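Local coordinates for stage III sporulation protein AH (Bacillus subtilis, PDB 3TUF) that forms, together with SpoIIQ, an intercellular channel through which the mother cell triggers forespore-specific gene expression during sporulation, at residues B[177-181]-B[182-186]; B[166-169]-B[170-173]; B[95-98]-B[99-102]. All coordinates share one frame; numbering follows the deposited sequence.

Contact 1. Residues B[177-181]-B[182-186]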
# COMPACT_ATOMS: atom_id res chain seq x y z
N ASP B 177 9.25 -7.65 17.18
CA ASP B 177 8.75 -9.05 17.04
C ASP B 177 7.79 -9.26 15.86
O ASP B 177 7.81 -10.35 15.23
CB ASP B 177 8.25 -9.62 18.37
CG ASP B 177 9.40 -9.83 19.37
OD1 ASP B 177 10.61 -9.86 18.89
OD2 ASP B 177 9.09 -9.94 20.59
N LEU B 178 7.02 -8.20 15.50
CA LEU B 178 6.11 -8.26 14.32
C LEU B 178 6.83 -8.43 12.96
O LEU B 178 6.21 -8.83 11.97
CB LEU B 178 5.13 -7.12 14.31
CG LEU B 178 4.50 -6.93 15.68
CD1 LEU B 178 3.75 -5.56 15.71
CD2 LEU B 178 3.59 -8.07 16.07
N VAL B 179 8.12 -8.12 12.92
CA VAL B 179 8.84 -8.11 11.62
C VAL B 179 9.26 -9.50 11.29
O VAL B 179 9.66 -10.24 12.18
CB VAL B 179 10.10 -7.20 11.69
CG1 VAL B 179 10.90 -7.27 10.35
CG2 VAL B 179 9.68 -5.81 12.00
N ALA B 180 9.21 -9.84 10.02
CA ALA B 180 9.64 -11.18 9.53
C ALA B 180 11.07 -11.53 9.96
O ALA B 180 11.97 -10.69 9.95
CB ALA B 180 9.54 -11.20 8.01
N LYS B 181 11.31 -12.77 10.33
CA LYS B 181 12.65 -13.31 10.50
C LYS B 181 13.63 -12.98 9.39
O LYS B 181 14.74 -12.64 9.69
CB LYS B 181 12.61 -14.84 10.57
CG LYS B 181 12.38 -15.43 11.88
CD LYS B 181 12.11 -16.97 11.69
CE LYS B 181 11.49 -17.60 12.97
NZ LYS B 181 10.62 -16.60 13.72
N GLU B 182 13.28 -13.15 8.12
CA GLU B 182 14.29 -13.05 7.03
C GLU B 182 14.67 -11.60 6.82
O GLU B 182 15.65 -11.32 6.16
CB GLU B 182 13.83 -13.65 5.69
CG GLU B 182 12.95 -14.87 5.85
CD GLU B 182 11.60 -14.57 6.60
OE1 GLU B 182 11.10 -13.41 6.52
OE2 GLU B 182 11.06 -15.49 7.26
N ILE B 183 13.84 -10.70 7.37
CA ILE B 183 14.08 -9.28 7.32
C ILE B 183 15.12 -9.02 8.40
O ILE B 183 16.23 -8.52 8.10
CB ILE B 183 12.79 -8.44 7.58
CG1 ILE B 183 11.71 -8.57 6.47
CG2 ILE B 183 13.14 -6.99 7.78
CD1 ILE B 183 12.22 -8.50 5.03
N LYS B 184 14.77 -9.38 9.64
CA LYS B 184 15.61 -9.17 10.80
C LYS B 184 16.96 -9.87 10.63
O LYS B 184 17.96 -9.37 11.08
CB LYS B 184 14.92 -9.61 12.09
CG LYS B 184 13.94 -8.56 12.62
CD LYS B 184 13.04 -9.13 13.80
CE LYS B 184 12.17 -10.32 13.44
NZ LYS B 184 11.34 -10.75 14.63
N THR B 185 16.98 -10.99 9.93
CA THR B 185 18.22 -11.65 9.61
C THR B 185 19.08 -10.92 8.63
O THR B 185 20.27 -11.11 8.64
CB THR B 185 17.92 -13.00 9.01
OG1 THR B 185 17.34 -13.75 10.05
CG2 THR B 185 19.18 -13.72 8.54
N MET B 186 18.52 -10.10 7.76
CA MET B 186 19.31 -9.58 6.64
C MET B 186 19.46 -8.09 6.73
O MET B 186 20.22 -7.52 6.00
CB MET B 186 18.58 -9.88 5.31
CG MET B 186 18.37 -11.34 5.04
SD MET B 186 19.98 -12.09 4.87
CE MET B 186 19.62 -13.87 5.02
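The backbone turns from loop into helix at A180, whose carbonyl oxygen takes the amide N-H groups of both I183 and K184. A180 is the N-cap of the short helix 181-184. This helix leads into the last strand of a fold that its family places with the ring-building motifs. The bond from K184 N to A180 O is 3.1 Å long and almost straight (176° at the hydrogen). The bond from I183 N to A180 O is 3.2 Å and more bent, with its donor well above the carbonyl plane.

Apolar packing joins V179 and A180 to I183. V179 CG1 presses against I183 CG2 at 3.4 Å, tighter than usual for two methyl groups. The side chains cross at about a right angle. V179 CG1 is anti to its own N (chi1 177°), which brings this branch to the helix. A180 CB meets I183 CG1 at 3.7 Å.

K184 runs back over the loop. Its CG lies 4.0 Å from V179 CG1, and a bend at chi3 (-61°) turns the end of the chain toward the end of helix 169-177. There NZ is hydrogen-bonded to the carbonyl of I176. D177 OD1 is near this amine but beyond salt-bridge range. The salt bridge of D177 is with K67 of the SpoIIQ chain. T60 of that chain packs on K181 and K184. The turn is therefore part of the interface with the channel partner.

Four residues after K181, T185 grips the K181 carbonyl twice. T185 N donates to K181 O at 2.8 Å, and T185 OG1 donates to the same K181 O, also at 2.8 Å but from above the carbonyl plane.

Contact 2. Residues B[166-169]-B[170-173]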
# COMPACT_ATOMS: atom_id res chain seq x y z
N LYS B 166 4.95 7.29 25.85
CA LYS B 166 5.85 6.38 26.51
C LYS B 166 6.55 5.48 25.47
O LYS B 166 5.95 5.01 24.52
CB LYS B 166 5.08 5.60 27.57
CG LYS B 166 4.49 6.53 28.64
CD LYS B 166 3.00 6.28 28.88
CE LYS B 166 2.75 4.98 29.63
NZ LYS B 166 3.25 5.07 31.02
N HIS B 167 7.85 5.31 25.63
CA HIS B 167 8.63 4.34 24.86
C HIS B 167 9.47 3.52 25.85
O HIS B 167 9.82 4.01 26.92
CB HIS B 167 9.52 5.04 23.83
CG HIS B 167 10.55 5.97 24.42
ND1 HIS B 167 10.22 7.06 25.21
CD2 HIS B 167 11.90 5.98 24.31
CE1 HIS B 167 11.33 7.68 25.58
NE2 HIS B 167 12.36 7.04 25.05
N SER B 168 9.77 2.28 25.50
CA SER B 168 10.66 1.44 26.34
C SER B 168 11.32 0.31 25.53
O SER B 168 10.90 0.01 24.40
CB SER B 168 9.91 0.88 27.58
OG SER B 168 9.14 -0.26 27.25
N LYS B 169 12.34 -0.31 26.10
CA LYS B 169 12.93 -1.49 25.48
C LYS B 169 11.88 -2.62 25.30
O LYS B 169 11.88 -3.33 24.27
CB LYS B 169 14.07 -2.00 26.33
CG LYS B 169 15.22 -1.05 26.49
CD LYS B 169 16.53 -1.82 26.25
CE LYS B 169 17.81 -1.03 26.60
NZ LYS B 169 18.37 -1.61 27.85
N SER B 170 11.03 -2.78 26.32
CA SER B 170 9.85 -3.63 26.21
C SER B 170 9.06 -3.35 24.94
O SER B 170 8.94 -4.22 24.07
CB SER B 170 8.91 -3.36 27.36
OG SER B 170 8.96 -4.42 28.25
N LYS B 171 8.52 -2.14 24.87
CA LYS B 171 7.63 -1.73 23.78
C LYS B 171 8.24 -1.91 22.41
O LYS B 171 7.54 -2.30 21.45
CB LYS B 171 7.18 -0.30 23.97
CG LYS B 171 6.31 -0.17 25.20
CD LYS B 171 5.30 0.99 25.07
CE LYS B 171 4.51 1.20 26.38
NZ LYS B 171 3.08 1.66 26.21
N ALA B 172 9.54 -1.69 22.32
CA ALA B 172 10.22 -1.67 21.03
C ALA B 172 10.43 -3.06 20.55
O ALA B 172 10.39 -3.37 19.35
CB ALA B 172 11.50 -1.06 21.18
N THR B 173 10.70 -3.91 21.52
CA THR B 173 10.99 -5.29 21.19
C THR B 173 9.66 -6.01 20.76
O THR B 173 9.62 -6.87 19.82
CB THR B 173 11.77 -5.89 22.34
OG1 THR B 173 12.52 -7.01 21.86
CG2 THR B 173 10.83 -6.28 23.48
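A172 N donates to S168 O at 3.0 Å, the first backbone bond of helix 169-177. S168 is the N-cap residue, and its side chain does a second job. S168 OG accepts from K171 N at 3.1 Å, and this capping bond is nearly straight (173° at the hydrogen). The hydroxyl oxygen can reach the amide because it stands between the backbone N and the carbonyl carbon (chi1 81°). It also lies close to the S170 CB and to the K171 side chain, with 3.5 Å between S168 OG and K171 CG. With an alanine here the hydroxyl is gone, and K171 N would probably lose its acceptor at the helix start.

K169 O carries the helix on by accepting from T173 N at 3.0 Å. A172 CB rests 3.4 Å from S168 O and is buried, with F193 of strand 188-194 packed on this residue and on K171. The aliphatic chain of K171 lies alongside the incoming loop, where K171 CD is 4.1 Å from K166 O. K166 NZ and K171 NZ, like charges, are 5.9 Å apart.

SpoIIQ also borders this turn. S170 OG is hydrogen-bonded to E68 of the SpoIIQ chain, and T173 packs on Y58 of that chain. H167 and K169 also touch it. The helix start therefore has two kinds of support. S168 satisfies two amides of the first turn from within the chain, one with its hydroxyl and one with its carbonyl. The hydroxyl of S170 is turned to use in the complex, where it meets an acidic group of the partner.

Contact 3. Residues B[95-98]-B[99-102]; sequences ARSK and EREE
R100 folds back along helix 84-107 onto R96 and S97, the residues one turn earlier. This is the first long helix of the fold, and it packs beside helix 114-143.

The backbone bonds are regular alpha-helical ones. A95, R96, S97 and K98 accept in turn from E99, R100, E101 and E102. R100 N to R96 O is 2.8 Å.

The packing contacts come from R100. A bend at chi3 (-78°) lays its guanidinium over the backbone, with S97 CA 3.6 Å above one face, near the rim. R100 NH1 approaches R96 CB at 3.5 Å. Both arginines also touch L127 of helix 114-143.

The two arginines find their charged partners outside residues 95-102. R96 has salt bridges to E131, E134 and E154. R100 NH1 shares E131, while R100 NE pairs with E129 of the second subunit. These carboxylates probably offset the closeness of the two arginines, and R100 ties the helix to a second copy of the protein.

A water completes the set. It lies in the guanidinium plane, accepts from R100 NH2 at 2.8 Å and is hydrogen-bonded to S97 OG at 3.1 Å.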
# COMPACT_ATOMS: atom_id res chain seq x y z
N ALA B 95 7.02 9.30 -4.69
CA ALA B 95 8.27 8.65 -5.02
C ALA B 95 8.04 7.21 -5.55
O ALA B 95 8.50 6.86 -6.67
CB ALA B 95 9.21 8.68 -3.82
N ARG B 96 7.30 6.40 -4.81
CA ARG B 96 6.99 5.04 -5.26
C ARG B 96 6.40 5.01 -6.67
O ARG B 96 6.78 4.17 -7.50
CB ARG B 96 6.03 4.36 -4.28
CG ARG B 96 6.51 4.37 -2.83
CD ARG B 96 7.60 3.34 -2.61
NE ARG B 96 7.19 2.31 -1.66
CZ ARG B 96 7.77 2.11 -0.47
NH1 ARG B 96 8.78 2.87 -0.09
NH2 ARG B 96 7.33 1.15 0.33
N SER B 97 5.47 5.92 -6.94
CA SER B 97 4.76 6.01 -8.24
C SER B 97 5.73 6.15 -9.37
O SER B 97 5.66 5.39 -10.37
CB SER B 97 3.92 7.26 -8.31
OG SER B 97 2.68 6.98 -7.75
N LYS B 98 6.59 7.16 -9.21
CA LYS B 98 7.63 7.47 -10.13
C LYS B 98 8.45 6.24 -10.32
O LYS B 98 8.69 5.83 -11.47
CB LYS B 98 8.53 8.58 -9.61
CG LYS B 98 8.08 9.94 -10.07
CD LYS B 98 8.72 11.12 -9.21
CE LYS B 98 7.81 11.56 -8.01
NZ LYS B 98 8.56 12.24 -6.89
N GLU B 99 8.89 5.65 -9.20
CA GLU B 99 9.58 4.38 -9.28
C GLU B 99 8.92 3.33 -10.20
O GLU B 99 9.56 2.87 -11.16
CB GLU B 99 9.72 3.79 -7.92
CG GLU B 99 11.02 4.04 -7.30
CD GLU B 99 11.45 2.82 -6.49
OE1 GLU B 99 11.96 1.85 -7.12
OE2 GLU B 99 11.25 2.81 -5.25
N ARG B 100 7.65 2.98 -9.91
CA ARG B 100 6.95 1.94 -10.68
C ARG B 100 6.93 2.29 -12.13
O ARG B 100 7.16 1.45 -12.98
CB ARG B 100 5.50 1.78 -10.25
CG ARG B 100 5.33 1.27 -8.86
CD ARG B 100 3.86 0.98 -8.55
NE ARG B 100 3.02 2.17 -8.24
CZ ARG B 100 2.98 2.79 -7.05
NH1 ARG B 100 3.75 2.37 -6.03
NH2 ARG B 100 2.18 3.83 -6.90
N GLU B 101 6.65 3.56 -12.39
CA GLU B 101 6.58 4.04 -13.74
C GLU B 101 7.89 3.81 -14.54
O GLU B 101 7.88 3.47 -15.74
CB GLU B 101 6.23 5.50 -13.71
CG GLU B 101 7.17 6.29 -14.56
CD GLU B 101 6.59 7.57 -15.06
OE1 GLU B 101 5.61 8.05 -14.45
OE2 GLU B 101 7.12 8.08 -16.08
N GLU B 102 9.02 4.01 -13.86
CA GLU B 102 10.29 3.84 -14.51
C GLU B 102 10.62 2.38 -14.72
O GLU B 102 11.01 1.98 -15.83
CB GLU B 102 11.37 4.54 -13.72
CG GLU B 102 11.58 5.96 -14.21
CD GLU B 102 11.93 6.95 -13.10
OE1 GLU B 102 12.62 6.56 -12.12
OE2 GLU B 102 11.52 8.13 -13.22
O HOH W 1 1.86 5.86 -5.02

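Overall arrangement
From the N terminus, contact 3 comes first, inside helix 84-107. The chain then passes through helix 114-143 and strands 149-152 and 157-163 before contact 2 opens helix 169-177. Contact 1 follows three residues later and joins the end of that helix to helix 181-184, ahead of strand 188-194. All three are local and lie in series, so none nests in or crosses another, and none closes a long loop. Contacts 1 and 2 have centres about 18 Å apart, and both border SpoIIQ. Contact 3 lies across the chain's centre from both, about 26 Å from contact 1 and about 35 Å from contact 2 between centres, and meets another copy of the protein.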